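Local coordinates for histone deacetylase complex subunit SAP18 (Mus musculus, PDB 4A6Q), which acts as an auxiliary component of the splicing-dependent exon junction complex and enhances SIN3-HDAC1-mediated transcriptional repression, at residues Ala64-Leu69 with Asp118-Gln123; Phe87-Val92 with Gly107-Gly112; Pro27-Val32 with Gln57-Met62; Phe33-Gly38 with Tyr132-Ile137. All blocks are in the same frame, centred on the assembly; numbering follows the deposited sequence.

How the contacts relate
From the N terminus, the first strand reached, 28-35, is shared by two contacts. Contact 3 pairs its start with 57-62 and closes the first loop. Contact 4 starts inside that loop, at 33-38, and ends beyond it, at 132-137, so the two contacts cross. Within contact 4's long span, contact 1 fastens the start of helix 66-76 to the loop segment 118-123, and inside that, contact 2 closes the hairpin of strands 86-94 and 101-110. Contacts 2, 3 and 4 lie in one mixed sheet, ordered 56-60, 28-35, 132-138, 86-94, 101-110, the pairing of 132-138 with 86-94 joining contact 4 to contact 2; contact 1 ties the helix to the loop before the last strand.

Contact 1 of 4, residues Ala64-Leu69 with Asp118-Gln123; sequences ATLKEL and DSMTLQ
Thr-65 and Thr-121 form a single beta bridge with their CA atoms 4.3 Å apart, flanked by Leu-122 N to Ala-64 O (3.0 Å) and Leu-66 N to Met-120 O (3.0 Å). In this ubiquitin-like fold the bridge ties the first turn of helix 66-76 to the loop leading into the last strand. A third bond, Lys-67 N to Asp-118 O at 3.3 Å, arrives in the carbonyl plane on a lone pair. Thr-65 is the N-cap of the helix: with OG1 set between the backbone N and the carbonyl carbon (chi1 65°), that oxygen accepts from Glu-68 N at 3.1 Å, and CG2 is left to face Ser-119 O. Leu-66 lies side by side with Met-120, a selenomethionine, its CG 4.1 Å from Met-120 CB, and further along CD1 meets the selenium. Ala-64 CB touches Leu-122 CD1. The Lys-67 chain, bent at chi2, runs alongside Asp-118, but the two polar ends bind other groups: Lys-67 NZ goes to Met-110 O, and Asp-118 OD2 accepts from Gly-115 N. The charges stay short of a salt bridge, with Lys-67 CE 3.5 Å from Asp-118 OD2 and NZ 4.6 Å from that same oxygen.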
# COMPACT_ATOMS: atom_id res chain seq x y z
N ALA A 64 -5.18 4.64 6.98
CA ALA A 64 -5.35 5.16 5.63
C ALA A 64 -5.90 4.04 4.70
O ALA A 64 -5.38 2.92 4.70
CB ALA A 64 -4.04 5.66 5.09
N THR A 65 -6.89 4.39 3.89
CA THR A 65 -7.49 3.43 2.92
C THR A 65 -6.96 3.65 1.52
O THR A 65 -6.42 4.72 1.20
CB THR A 65 -9.01 3.56 2.84
OG1 THR A 65 -9.34 4.85 2.31
CG2 THR A 65 -9.62 3.41 4.25
N LEU A 66 -7.10 2.63 0.68
CA LEU A 66 -6.64 2.80 -0.69
C LEU A 66 -7.32 4.00 -1.38
O LEU A 66 -6.66 4.75 -2.14
CB LEU A 66 -6.86 1.52 -1.52
CG LEU A 66 -6.14 0.30 -0.99
CD1 LEU A 66 -6.24 -0.80 -2.02
CD2 LEU A 66 -4.68 0.58 -0.61
N LYS A 67 -8.62 4.21 -1.16
CA LYS A 67 -9.34 5.34 -1.77
C LYS A 67 -8.84 6.69 -1.29
O LYS A 67 -8.69 7.65 -2.05
CB LYS A 67 -10.85 5.25 -1.49
CG LYS A 67 -11.71 4.63 -2.57
CD LYS A 67 -11.47 5.15 -3.99
CE LYS A 67 -12.48 4.51 -4.94
NZ LYS A 67 -12.43 5.01 -6.35
N GLU A 68 -8.51 6.77 0.00
CA GLU A 68 -7.97 8.00 0.55
C GLU A 68 -6.66 8.33 -0.14
O GLU A 68 -6.36 9.49 -0.45
CB GLU A 68 -7.74 7.82 2.06
CG GLU A 68 -7.21 9.03 2.76
CD GLU A 68 -7.13 8.86 4.28
OE1 GLU A 68 -7.37 7.74 4.79
OE2 GLU A 68 -6.89 9.90 4.95
N LEU A 69 -5.83 7.31 -0.34
CA LEU A 69 -4.55 7.54 -0.97
C LEU A 69 -4.65 7.87 -2.45
O LEU A 69 -3.91 8.70 -2.94
CB LEU A 69 -3.61 6.35 -0.72
CG LEU A 69 -3.35 6.13 0.78
CD1 LEU A 69 -2.60 4.83 0.99
CD2 LEU A 69 -2.53 7.32 1.37
N ASP A 118 -11.73 -0.68 -1.68
CA ASP A 118 -11.69 0.76 -1.44
C ASP A 118 -11.35 1.11 0.01
O ASP A 118 -10.65 2.11 0.27
CB ASP A 118 -13.04 1.40 -1.78
CG ASP A 118 -13.31 1.43 -3.25
OD1 ASP A 118 -12.47 0.99 -4.05
OD2 ASP A 118 -14.40 1.94 -3.59
N SER A 119 -11.86 0.31 0.94
CA SER A 119 -11.66 0.58 2.37
C SER A 119 -10.51 -0.21 2.98
O SER A 119 -10.35 -0.25 4.21
CB SER A 119 -12.94 0.26 3.14
OG SER A 119 -13.18 -1.13 3.12
N MSE A 120 -9.75 -0.89 2.15
CA MSE A 120 -8.58 -1.59 2.63
C MSE A 120 -7.55 -0.63 3.21
O MSE A 120 -7.14 0.33 2.57
CB MSE A 120 -7.95 -2.42 1.50
CG MSE A 120 -6.66 -3.08 1.92
SE MSE A 120 -5.89 -4.06 0.47
CE MSE A 120 -7.18 -5.46 0.38
N THR A 121 -7.08 -0.93 4.42
CA THR A 121 -6.17 -0.03 5.11
C THR A 121 -4.75 -0.53 5.13
O THR A 121 -4.46 -1.73 4.98
CB THR A 121 -6.57 0.12 6.59
OG1 THR A 121 -6.51 -1.15 7.21
CG2 THR A 121 -7.97 0.70 6.74
N LEU A 122 -3.83 0.42 5.32
CA LEU A 122 -2.44 0.03 5.53
C LEU A 122 -2.28 -0.99 6.66
O LEU A 122 -1.58 -2.02 6.50
CB LEU A 122 -1.57 1.26 5.79
CG LEU A 122 -1.48 2.29 4.67
CD1 LEU A 122 -0.74 3.51 5.19
CD2 LEU A 122 -0.80 1.79 3.41
N GLN A 123 -2.93 -0.75 7.78
CA GLN A 123 -2.77 -1.68 8.91
C GLN A 123 -3.29 -3.10 8.64
O GLN A 123 -2.70 -4.08 9.12
CB GLN A 123 -3.34 -1.08 10.20
CG GLN A 123 -4.85 -0.89 10.13
CD GLN A 123 -5.42 -0.13 11.29
OE1 GLN A 123 -4.68 0.33 12.18
NE2 GLN A 123 -6.75 0.03 11.29
O HOH W 1 -12.60 1.63 -6.67

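Contact 2 of 4, residues Phe87-Val92 with Gly107-Gly112; sequences FNFAIV and GSTMSG
Gly-107 opens the pairing by offering its O to Phe-89 N at 2.8 Å, nearly in line with the carbonyl; the same oxygen also lies at the edge of the Phe-89 ring. Ser-108 comes next, opposite Asn-88 in a non-hydrogen-bonded pair, and its CA sits 3.0 Å from Phe-87 O in a CA-H...O contact. Thr-109 and Phe-87 form a hydrogen-bonded pair: Phe-87 N reaches Thr-109 O at 2.9 Å in an almost straight bond (177°), and Thr-109 N returns to Phe-87 O at 3.0 Å. With chi1 at 61°, Thr-109 OG1 is brought to 3.5 Å from Phe-87 CB and to the edge of the Phe-89 ring, 4.0 Å from CE1. Ser-111 has left the strand, and near it the Phe-87 ring packs on Ala-80 and Ile-137. With an alanine at Phe-87, a gap would probably open beside Thr-109, Ala-80 and Ile-137. Phe-87, Phe-89 and Thr-109 share one sheet face, where Phe-89 and Thr-109 touch helix 66-76. This is the antiparallel hairpin of the third and fourth strands of a ubiquitin-like beta-grasp, with strand 101-110 outermost.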
# COMPACT_ATOMS: atom_id res chain seq x y z
N PHE A 87 -5.82 1.74 -10.32
CA PHE A 87 -4.67 1.89 -9.42
C PHE A 87 -4.36 0.59 -8.72
O PHE A 87 -5.18 0.10 -7.94
CB PHE A 87 -5.03 2.94 -8.36
CG PHE A 87 -5.33 4.30 -8.92
CD1 PHE A 87 -6.61 4.59 -9.43
CD2 PHE A 87 -4.36 5.30 -8.90
CE1 PHE A 87 -6.89 5.87 -9.92
CE2 PHE A 87 -4.64 6.57 -9.39
CZ PHE A 87 -5.91 6.85 -9.91
N ASN A 88 -3.20 -0.00 -9.01
CA ASN A 88 -2.84 -1.27 -8.42
C ASN A 88 -1.78 -1.05 -7.35
O ASN A 88 -0.70 -0.56 -7.64
CB ASN A 88 -2.25 -2.19 -9.50
CG ASN A 88 -2.14 -3.63 -9.05
OD1 ASN A 88 -1.30 -3.99 -8.23
ND2 ASN A 88 -2.96 -4.47 -9.65
N PHE A 89 -2.13 -1.36 -6.11
CA PHE A 89 -1.22 -1.07 -4.97
C PHE A 89 -0.40 -2.29 -4.55
O PHE A 89 -0.94 -3.41 -4.45
CB PHE A 89 -2.04 -0.68 -3.74
CG PHE A 89 -2.65 0.70 -3.77
CD1 PHE A 89 -3.76 0.97 -4.55
CD2 PHE A 89 -2.11 1.72 -2.98
CE1 PHE A 89 -4.36 2.25 -4.54
CE2 PHE A 89 -2.71 3.00 -2.97
CZ PHE A 89 -3.81 3.24 -3.75
N ALA A 90 0.86 -2.04 -4.19
CA ALA A 90 1.72 -3.07 -3.64
C ALA A 90 2.56 -2.46 -2.53
O ALA A 90 2.88 -1.28 -2.60
CB ALA A 90 2.63 -3.63 -4.71
N ILE A 91 2.93 -3.26 -1.54
CA ILE A 91 3.87 -2.81 -0.49
C ILE A 91 5.24 -3.37 -0.81
O ILE A 91 5.39 -4.54 -1.16
CB ILE A 91 3.40 -3.31 0.88
CG1 ILE A 91 2.12 -2.59 1.30
CG2 ILE A 91 4.48 -2.99 1.92
CD1 ILE A 91 1.40 -3.24 2.53
N VAL A 92 6.23 -2.47 -0.82
CA VAL A 92 7.62 -2.83 -1.04
C VAL A 92 8.32 -2.80 0.32
O VAL A 92 8.30 -1.77 0.99
CB VAL A 92 8.28 -1.83 -2.01
CG1 VAL A 92 9.78 -2.16 -2.21
CG2 VAL A 92 7.52 -1.82 -3.38
N GLY A 107 -4.00 -4.79 -3.42
CA GLY A 107 -5.37 -4.44 -3.81
C GLY A 107 -5.40 -3.36 -4.85
O GLY A 107 -4.37 -2.81 -5.24
N SER A 108 -6.61 -3.04 -5.35
CA SER A 108 -6.71 -2.02 -6.39
C SER A 108 -7.99 -1.23 -6.26
O SER A 108 -8.95 -1.66 -5.60
CB SER A 108 -6.66 -2.62 -7.80
OG SER A 108 -7.73 -3.51 -8.00
N THR A 109 -7.97 -0.06 -6.87
CA THR A 109 -9.14 0.80 -6.92
C THR A 109 -9.28 1.35 -8.35
O THR A 109 -8.38 1.21 -9.18
CB THR A 109 -9.01 2.01 -6.00
OG1 THR A 109 -7.90 2.80 -6.40
CG2 THR A 109 -8.87 1.63 -4.53
N MSE A 110 -10.42 1.97 -8.63
CA MSE A 110 -10.67 2.54 -9.93
C MSE A 110 -11.38 3.88 -9.79
O MSE A 110 -12.31 4.01 -9.00
CB MSE A 110 -11.54 1.57 -10.72
CG MSE A 110 -11.97 2.13 -12.00
SE MSE A 110 -12.79 0.72 -12.95
CE MSE A 110 -11.17 -0.20 -13.56
N SER A 111 -10.92 4.86 -10.56
CA SER A 111 -11.54 6.18 -10.53
C SER A 111 -13.01 6.13 -10.90
O SER A 111 -13.37 5.60 -11.93
CB SER A 111 -10.83 7.10 -11.52
OG SER A 111 -9.57 7.44 -11.02
N GLY A 112 -13.86 6.70 -10.03
CA GLY A 112 -15.28 6.81 -10.36
C GLY A 112 -16.06 5.54 -10.16
O GLY A 112 -17.22 5.45 -10.56

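Contact 3 of 4, residues Pro27-Val32 with Gln57-Met62; sequences PLLLRV and QIYTWM
Pro-27 lies across one face of the Trp-61 indole, with CA 4.1 Å from the centroid of the five-membered ring in a CH-pi contact, where the antiparallel pairing of strands 28-35 and 56-60 begins. Four backbone bonds zip the strands together, two for Leu-28 with Thr-60 and two for Leu-30 with Ile-58; Leu-30 N to Ile-58 O is 2.8 Å and nearly straight.

The tight side carries Leu-28, Leu-30, Ile-58 and Thr-60. Leu-28 CG lies between the backbone N and the carbonyl carbon (chi1 61°), which carries CD1 to 4.0 Å from Thr-60 CG2 and CD2 to 3.8 Å from the selenium of Met-62. Leu-30 and Ile-58 continue this layer under Leu-69 and Leu-72 of helix 66-76.

The other face is looser and largely solvent-exposed. Leu-29 CD2 rests 3.7 Å from Gln-57 OE1, and Tyr-59 presents a ring edge to Leu-28 O. Arg-31 runs alongside Gln-57, guanidinium and amide planes 70° apart; Arg-31 NE makes a salt bridge and Gln-57 NE2 a hydrogen bond to Glu-55 OE2.

A serine at Trp-61 would probably uncover Pro-27 and leave Thr-25 O without the donor that indole NE1 supplies.

The chemistry is that of a two-faced edge of the sheet: a mainly apolar face, part of which lies against helix 66-76, and a mixed, largely exposed face where one carboxylate oxygen of Glu-55 gathers two donors.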
# COMPACT_ATOMS: atom_id res chain seq x y z
N PRO A 27 1.18 11.74 12.58
CA PRO A 27 1.14 11.00 11.32
C PRO A 27 2.50 10.42 10.95
O PRO A 27 3.57 10.90 11.38
CB PRO A 27 0.70 12.06 10.30
CG PRO A 27 1.09 13.36 10.89
CD PRO A 27 1.03 13.20 12.41
N LEU A 28 2.44 9.36 10.15
CA LEU A 28 3.61 8.75 9.58
C LEU A 28 3.89 9.39 8.22
O LEU A 28 2.99 9.94 7.57
CB LEU A 28 3.39 7.24 9.41
CG LEU A 28 2.26 6.74 8.51
CD1 LEU A 28 2.83 6.38 7.13
CD2 LEU A 28 1.57 5.54 9.11
N LEU A 29 5.14 9.35 7.80
CA LEU A 29 5.51 9.84 6.48
C LEU A 29 5.53 8.63 5.55
O LEU A 29 6.35 7.72 5.71
CB LEU A 29 6.86 10.59 6.51
CG LEU A 29 7.19 11.40 5.23
CD1 LEU A 29 8.22 12.51 5.51
CD2 LEU A 29 7.71 10.49 4.14
N LEU A 30 4.62 8.63 4.58
CA LEU A 30 4.48 7.53 3.62
C LEU A 30 5.15 7.92 2.30
O LEU A 30 4.86 8.96 1.76
CB LEU A 30 3.00 7.31 3.38
CG LEU A 30 2.59 6.24 2.35
CD1 LEU A 30 3.04 4.87 2.85
CD2 LEU A 30 1.11 6.29 2.07
N ARG A 31 6.05 7.07 1.80
CA ARG A 31 6.74 7.32 0.52
C ARG A 31 6.07 6.46 -0.55
O ARG A 31 6.02 5.23 -0.43
CB ARG A 31 8.22 6.96 0.66
CG ARG A 31 8.94 7.80 1.76
CD ARG A 31 10.40 7.39 1.93
NE ARG A 31 11.19 7.75 0.77
CZ ARG A 31 12.48 7.48 0.62
NH1 ARG A 31 13.15 6.82 1.57
NH2 ARG A 31 13.11 7.85 -0.49
N VAL A 32 5.50 7.13 -1.55
CA VAL A 32 4.71 6.46 -2.59
C VAL A 32 5.42 6.60 -3.92
O VAL A 32 5.81 7.70 -4.31
CB VAL A 32 3.34 7.14 -2.70
CG1 VAL A 32 2.49 6.47 -3.78
CG2 VAL A 32 2.62 7.07 -1.35
N GLN A 57 5.40 12.11 -1.33
CA GLN A 57 5.39 11.87 0.11
C GLN A 57 4.11 12.38 0.73
O GLN A 57 3.63 13.45 0.36
CB GLN A 57 6.62 12.51 0.79
CG GLN A 57 7.86 11.78 0.37
CD GLN A 57 9.12 12.25 1.06
OE1 GLN A 57 9.08 13.12 1.95
NE2 GLN A 57 10.25 11.64 0.70
N ILE A 58 3.55 11.61 1.68
CA ILE A 58 2.24 11.91 2.24
C ILE A 58 2.30 11.71 3.76
O ILE A 58 2.95 10.80 4.22
CB ILE A 58 1.18 10.93 1.67
CG1 ILE A 58 0.95 11.24 0.18
CG2 ILE A 58 -0.14 10.96 2.44
CD1 ILE A 58 0.03 10.21 -0.51
N TYR A 59 1.68 12.63 4.51
CA TYR A 59 1.49 12.40 5.94
C TYR A 59 0.14 11.73 6.10
O TYR A 59 -0.89 12.27 5.65
CB TYR A 59 1.44 13.74 6.68
CG TYR A 59 2.75 14.44 6.85
CD1 TYR A 59 3.84 13.77 7.35
CD2 TYR A 59 2.89 15.77 6.49
CE1 TYR A 59 5.07 14.43 7.52
CE2 TYR A 59 4.09 16.43 6.65
CZ TYR A 59 5.16 15.75 7.16
OH TYR A 59 6.36 16.41 7.31
N THR A 60 0.11 10.60 6.79
CA THR A 60 -1.13 9.85 6.94
C THR A 60 -1.03 9.01 8.20
O THR A 60 -0.15 9.22 9.03
CB THR A 60 -1.44 9.02 5.66
OG1 THR A 60 -2.79 8.52 5.71
CG2 THR A 60 -0.44 7.86 5.47
N TRP A 61 -1.95 8.06 8.34
CA TRP A 61 -2.04 7.21 9.52
C TRP A 61 -2.22 5.73 9.11
O TRP A 61 -2.43 5.44 7.94
CB TRP A 61 -3.20 7.65 10.41
CG TRP A 61 -3.01 9.01 11.03
CD1 TRP A 61 -2.48 9.30 12.28
CD2 TRP A 61 -3.33 10.26 10.43
NE1 TRP A 61 -2.46 10.67 12.46
CE2 TRP A 61 -2.98 11.27 11.34
CE3 TRP A 61 -3.90 10.63 9.19
CZ2 TRP A 61 -3.17 12.63 11.07
CZ3 TRP A 61 -4.08 11.96 8.93
CH2 TRP A 61 -3.72 12.95 9.85
N MSE A 62 -2.12 4.81 10.07
CA MSE A 62 -2.18 3.37 9.77
C MSE A 62 -3.54 2.91 9.26
O MSE A 62 -3.64 1.82 8.71
CB MSE A 62 -1.78 2.54 11.01
CG MSE A 62 -0.35 2.73 11.42
SE MSE A 62 0.79 1.96 10.08
CE MSE A 62 0.09 0.16 9.99

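Contact 4 of 4, residues Phe33-Gly38 with Tyr132-Ile137; sequences FTTNNG and YLDIAI. With IPA (isopropyl alcohol), chain B.
The side chain of Phe-33 meets three successive residues, Tyr-132, Leu-133 and Asp-134, and can be followed outward. CB lies 3.4 Å from Asp-134 OD1. The ring swings beside the backbone N (chi1 -61°), which puts its edge along the neighbouring strand: CD1 passes Leu-133 O at 3.9 Å, close to the ring plane, and CE1 comes 3.7 Å from Tyr-132 CB. There the edge of Phe-33 points at the face of Tyr-132 in a T-shaped pair, centroids 5.5 Å apart and planes at 82°. Phe-46 meets both rings and extends the aromatic cluster.

The backbones run parallel, laced by four bonds: Phe-33 N to Leu-133 O, Ile-135 N to Phe-33 O, Thr-35 N to Ile-135 O and Ile-137 N to Thr-35 O. Asp-134 is buried but its carboxylate is well supplied, OD1 taking His-41 ND1 and OD2 taking His-40 ND1; two imidazoles so placed would probably favour the charged form of the acid. Thr-35 OG1 stands 3.3 Å from Ala-136 CA and binds Arg-39 O as well as a water. That water accepts from Gly-38 N and also donates to Ile-137 O, bridging the turn to the strand where direct pairing stops. On the opposite face Thr-34 OG1 shares a 2.8 Å hydrogen bond with O2 of an isopropyl alcohol, probably from the crystallisation liquor, whose C1 lies near Ile-137 CD1.

Parallel pairing of the first strand with the last, at the centre of the sheet, is the hallmark of the ubiquitin-like beta-grasp fold.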
# COMPACT_ATOMS: atom_id res chain seq x y z
N PHE A 33 5.63 5.48 -4.59
CA PHE A 33 6.24 5.47 -5.89
C PHE A 33 5.16 5.06 -6.86
O PHE A 33 4.26 4.31 -6.48
CB PHE A 33 7.41 4.49 -5.90
CG PHE A 33 8.49 4.88 -4.91
CD1 PHE A 33 8.44 4.44 -3.60
CD2 PHE A 33 9.54 5.72 -5.29
CE1 PHE A 33 9.40 4.82 -2.68
CE2 PHE A 33 10.52 6.09 -4.39
CZ PHE A 33 10.43 5.66 -3.07
N THR A 34 5.23 5.58 -8.07
CA THR A 34 4.17 5.32 -9.04
C THR A 34 4.77 4.94 -10.39
O THR A 34 5.89 5.33 -10.72
CB THR A 34 3.18 6.53 -9.24
OG1 THR A 34 3.90 7.70 -9.65
CG2 THR A 34 2.43 6.87 -7.93
N THR A 35 4.01 4.17 -11.16
CA THR A 35 4.39 3.88 -12.54
C THR A 35 3.24 4.15 -13.49
O THR A 35 2.08 4.20 -13.07
CB THR A 35 4.81 2.40 -12.77
OG1 THR A 35 3.64 1.56 -12.69
CG2 THR A 35 5.82 1.95 -11.74
N ASN A 36 3.59 4.31 -14.77
CA ASN A 36 2.56 4.35 -15.83
C ASN A 36 2.86 3.42 -17.01
O ASN A 36 2.34 3.62 -18.10
CB ASN A 36 2.28 5.78 -16.29
CG ASN A 36 3.50 6.47 -16.91
OD1 ASN A 36 4.57 5.88 -17.06
ND2 ASN A 36 3.32 7.73 -17.29
N ASN A 37 3.68 2.40 -16.77
CA ASN A 37 4.04 1.44 -17.80
C ASN A 37 3.24 0.15 -17.75
O ASN A 37 3.48 -0.77 -18.53
CB ASN A 37 5.55 1.10 -17.73
CG ASN A 37 5.93 0.33 -16.49
OD1 ASN A 37 5.15 0.24 -15.53
ND2 ASN A 37 7.14 -0.24 -16.50
N GLY A 38 2.33 0.06 -16.80
CA GLY A 38 1.50 -1.12 -16.67
C GLY A 38 1.96 -2.16 -15.67
O GLY A 38 1.32 -3.22 -15.54
N TYR A 132 7.74 0.94 1.64
CA TYR A 132 7.28 1.87 0.59
C TYR A 132 5.97 1.40 -0.00
O TYR A 132 5.64 0.19 0.07
CB TYR A 132 8.32 1.99 -0.53
CG TYR A 132 9.74 2.21 -0.03
CD1 TYR A 132 10.03 3.29 0.76
CD2 TYR A 132 10.75 1.35 -0.39
CE1 TYR A 132 11.33 3.51 1.23
CE2 TYR A 132 12.04 1.56 0.06
CZ TYR A 132 12.32 2.65 0.86
OH TYR A 132 13.61 2.88 1.33
N LEU A 133 5.21 2.33 -0.56
CA LEU A 133 4.00 1.95 -1.32
C LEU A 133 4.24 2.17 -2.80
O LEU A 133 4.76 3.20 -3.20
CB LEU A 133 2.84 2.82 -0.86
CG LEU A 133 1.44 2.34 -1.21
CD1 LEU A 133 1.09 1.03 -0.46
CD2 LEU A 133 0.47 3.46 -0.79
N ASP A 134 3.89 1.17 -3.63
CA ASP A 134 4.11 1.31 -5.07
C ASP A 134 2.75 1.23 -5.74
O ASP A 134 1.98 0.32 -5.47
CB ASP A 134 4.99 0.15 -5.58
CG ASP A 134 5.63 0.45 -6.91
OD1 ASP A 134 6.43 1.39 -6.99
OD2 ASP A 134 5.39 -0.28 -7.89
N ILE A 135 2.44 2.18 -6.61
CA ILE A 135 1.14 2.18 -7.28
C ILE A 135 1.34 2.17 -8.78
O ILE A 135 1.92 3.09 -9.34
CB ILE A 135 0.30 3.41 -6.89
CG1 ILE A 135 0.26 3.59 -5.38
CG2 ILE A 135 -1.11 3.31 -7.51
CD1 ILE A 135 -0.47 4.87 -4.97
N ALA A 136 0.87 1.11 -9.43
CA ALA A 136 0.93 1.03 -10.88
C ALA A 136 -0.40 1.57 -11.41
O ALA A 136 -1.46 1.02 -11.11
CB ALA A 136 1.14 -0.42 -11.32
N ILE A 137 -0.34 2.66 -12.18
CA ILE A 137 -1.56 3.32 -12.65
C ILE A 137 -1.72 2.95 -14.12
O ILE A 137 -0.77 3.08 -14.90
CB ILE A 137 -1.46 4.83 -12.49
CG1 ILE A 137 -1.15 5.18 -11.03
CG2 ILE A 137 -2.79 5.52 -12.91
CD1 ILE A 137 -0.88 6.67 -10.78
C1 IPA B . 2.15 8.69 -12.61
C2 IPA B . 3.53 8.47 -13.23
C3 IPA B . 4.27 9.81 -13.24
O2 IPA B . 4.28 7.54 -12.47
O HOH W 2 1.47 1.39 -14.51
O HOH W 3 -0.25 2.89 -17.81